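Local coordinates for CpuTA1 (Curtobacterium pusillum, PDB 5K3W), which belongs to the class IV aminotransferase family and holds pyridoxal-5'-phosphate in a pocket of a subunit that pairs with a second copy of itself, at residues 95-100 against 114-119. Sequence-based numbering, arbitrary orientation.
Sequences EAVLAG and LFAKLI
V97 reaches from helix 90-108 to strand 114-121 with both methyls, each meeting a different residue. V97 CG1 lies 4.1 Å from A116 CB, a loose van der Waals touch. V97 CG2 sits closer to its partner, 3.7 Å from L118 CD1, with L118 CG just behind. The fork is set by chi1 of V97 (168°): CG1 lies anti to the backbone N, CG2 anti to the carbonyl carbon, and the two methyls spread over strand residues two apart, whose side chains share one face of the sheet. L118 arrives less directly, its CB not aimed at the helix; with CG anti to the carbonyl carbon and chi2 at 53° the chain bends and CD1 swings in beside the valine, the two side chains crossing at about a right angle. Here a helix packs on an antiparallel sheet, strand 114-121 running between 54-62 and 131-138 in the class IV aminotransferase fold. No hydrogen bond spans the two segments, and the touching residues are all buried. V134 of strand 131-138 touches both A96 and V97, while W93, one turn earlier on the helix, also touches L118. On the opposite sheet face, K117 packs against R51 of the second subunit.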
ATOM      1  N   GLU A  95      14.931 -18.453  12.500  1.00 24.75           N
ATOM      2  CA  GLU A  95      15.138 -19.817  12.041  1.00 22.22           C
ATOM      3  C   GLU A  95      14.699 -19.972  10.594  1.00 22.41           C
ATOM      4  O   GLU A  95      15.374 -20.645   9.802  1.00 18.19           O
ATOM      5  CB  GLU A  95      14.392 -20.791  12.960  1.00 18.06           C
ATOM      6  CG  GLU A  95      15.145 -21.105  14.261  1.00 22.42           C
ATOM      7  CD  GLU A  95      16.265 -22.137  14.066  1.00 27.12           C
ATOM      8  OE1 GLU A  95      15.952 -23.267  13.642  1.00 32.87           O
ATOM      9  OE2 GLU A  95      17.454 -21.825  14.314  1.00 25.04           O
ATOM     10  N   ALA A  96      13.580 -19.335  10.225  1.00 18.71           N
ATOM     11  CA  ALA A  96      13.070 -19.456   8.864  1.00 19.76           C
ATOM     12  C   ALA A  96      14.056 -18.886   7.853  1.00 19.40           C
ATOM     13  O   ALA A  96      14.281 -19.485   6.799  1.00 18.09           O
ATOM     14  CB  ALA A  96      11.713 -18.763   8.729  1.00 15.41           C
ATOM     15  N   VAL A  97      14.661 -17.735   8.157  1.00 16.84           N
ATOM     16  CA  VAL A  97      15.582 -17.118   7.206  1.00 18.41           C
ATOM     17  C   VAL A  97      16.833 -17.975   7.032  1.00 20.81           C
ATOM     18  O   VAL A  97      17.317 -18.174   5.909  1.00 17.88           O
ATOM     19  CB  VAL A  97      15.930 -15.688   7.659  1.00 21.83           C
ATOM     20  CG1 VAL A  97      17.095 -15.147   6.862  1.00 14.58           C
ATOM     21  CG2 VAL A  97      14.706 -14.768   7.547  1.00 15.95           C
ATOM     22  N   LEU A  98      17.375 -18.499   8.138  1.00 21.83           N
ATOM     23  CA  LEU A  98      18.594 -19.299   8.058  1.00 20.00           C
ATOM     24  C   LEU A  98      18.346 -20.626   7.349  1.00 15.59           C
ATOM     25  O   LEU A  98      19.174 -21.071   6.550  1.00 19.05           O
ATOM     26  CB  LEU A  98      19.161 -19.522   9.456  1.00 23.17           C
ATOM     27  CG  LEU A  98      19.616 -18.227  10.126  1.00 22.30           C
ATOM     28  CD1 LEU A  98      20.188 -18.471  11.508  1.00 19.23           C
ATOM     29  CD2 LEU A  98      20.628 -17.539   9.232  1.00 24.70           C
ATOM     30  N   ALA A  99      17.214 -21.270   7.623  1.00 15.54           N
ATOM     31  CA  ALA A  99      16.864 -22.481   6.890  1.00 16.03           C
ATOM     32  C   ALA A  99      16.718 -22.193   5.399  1.00 25.18           C
ATOM     33  O   ALA A  99      17.141 -22.996   4.550  1.00 19.49           O
ATOM     34  CB  ALA A  99      15.575 -23.075   7.451  1.00 12.90           C
ATOM     35  N   GLY A 100      16.128 -21.042   5.065  1.00 17.50           N
ATOM     36  CA  GLY A 100      15.988 -20.671   3.670  1.00 16.27           C
ATOM     37  C   GLY A 100      17.330 -20.453   2.998  1.00 15.87           C
ATOM     38  O   GLY A 100      17.561 -20.919   1.880  1.00 17.71           O
ATOM     39  N   LEU A 114      22.836 -12.940  -2.511  1.00 19.32           N
ATOM     40  CA  LEU A 114      21.435 -13.313  -2.407  1.00 20.42           C
ATOM     41  C   LEU A 114      20.709 -12.304  -1.534  1.00 24.06           C
ATOM     42  O   LEU A 114      21.313 -11.427  -0.907  1.00 18.11           O
ATOM     43  CB  LEU A 114      21.266 -14.713  -1.817  1.00 19.87           C
ATOM     44  CG  LEU A 114      22.208 -15.823  -2.270  1.00 23.52           C
ATOM     45  CD1 LEU A 114      21.959 -17.033  -1.391  1.00 25.90           C
ATOM     46  CD2 LEU A 114      22.005 -16.169  -3.736  1.00 17.59           C
ATOM     47  N   PHE A 115      19.393 -12.454  -1.487  1.00 18.31           N
ATOM     48  CA  PHE A 115      18.590 -11.713  -0.533  1.00 20.68           C
ATOM     49  C   PHE A 115      17.500 -12.631   0.018  1.00 17.38           C
ATOM     50  O   PHE A 115      17.119 -13.635  -0.594  1.00 14.64           O
ATOM     51  CB  PHE A 115      17.991 -10.431  -1.168  1.00 15.75           C
ATOM     52  CG  PHE A 115      16.933 -10.701  -2.184  1.00 15.56           C
ATOM     53  CD1 PHE A 115      17.272 -11.054  -3.479  1.00 21.33           C
ATOM     54  CD2 PHE A 115      15.592 -10.640  -1.837  1.00 19.12           C
ATOM     55  CE1 PHE A 115      16.298 -11.327  -4.426  1.00 20.64           C
ATOM     56  CE2 PHE A 115      14.609 -10.897  -2.771  1.00 24.54           C
ATOM     57  CZ  PHE A 115      14.968 -11.251  -4.078  1.00 29.41           C
ATOM     58  N   ALA A 116      17.036 -12.284   1.208  1.00 15.63           N
ATOM     59  CA  ALA A 116      15.900 -12.909   1.852  1.00 13.47           C
ATOM     60  C   ALA A 116      14.841 -11.840   2.023  1.00 17.91           C
ATOM     61  O   ALA A 116      15.149 -10.702   2.399  1.00 21.24           O
ATOM     62  CB  ALA A 116      16.283 -13.506   3.208  1.00 11.96           C
ATOM     63  N   LYS A 117      13.604 -12.189   1.710  1.00 18.30           N
ATOM     64  CA  LYS A 117      12.485 -11.271   1.850  1.00 21.22           C
ATOM     65  C   LYS A 117      11.486 -11.868   2.828  1.00 17.14           C
ATOM     66  O   LYS A 117      11.080 -13.025   2.676  1.00 16.75           O
ATOM     67  CB  LYS A 117      11.816 -10.986   0.499  1.00 22.02           C
ATOM     68  CG  LYS A 117      10.547 -10.122   0.633  1.00 30.23           C
ATOM     69  CD  LYS A 117      10.219  -9.352  -0.642  1.00 34.29           C
ATOM     70  CE  LYS A 117      10.980  -8.038  -0.689  1.00 41.30           C
ATOM     71  NZ  LYS A 117      10.640  -7.245  -1.906  1.00 45.11           N
ATOM     72  N   LEU A 118      11.103 -11.081   3.828  1.00 15.73           N
ATOM     73  CA  LEU A 118      10.151 -11.506   4.845  1.00 19.44           C
ATOM     74  C   LEU A 118       8.844 -10.764   4.620  1.00 18.30           C
ATOM     75  O   LEU A 118       8.841  -9.534   4.493  1.00 16.83           O
ATOM     76  CB  LEU A 118      10.679 -11.229   6.260  1.00 12.62           C
ATOM     77  CG  LEU A 118      11.921 -11.941   6.816  1.00 15.75           C
ATOM     78  CD1 LEU A 118      13.148 -11.825   5.901  1.00 15.54           C
ATOM     79  CD2 LEU A 118      12.251 -11.409   8.226  1.00 12.34           C
ATOM     80  N   ILE A 119       7.738 -11.501   4.584  1.00 13.08           N
ATOM     81  CA  ILE A 119       6.441 -10.901   4.317  1.00 13.69           C
ATOM     82  C   ILE A 119       5.454 -11.367   5.376  1.00 17.39           C
ATOM     83  O   ILE A 119       5.217 -12.570   5.524  1.00 14.64           O
ATOM     84  CB  ILE A 119       5.940 -11.232   2.905  1.00 15.40           C
ATOM     85  CG1 ILE A 119       6.841 -10.534   1.882  1.00 13.38           C
ATOM     86  CG2 ILE A 119       4.487 -10.807   2.737  1.00 12.25           C
ATOM     87  CD1 ILE A 119       6.534 -10.898   0.473  1.00 17.65           C
TER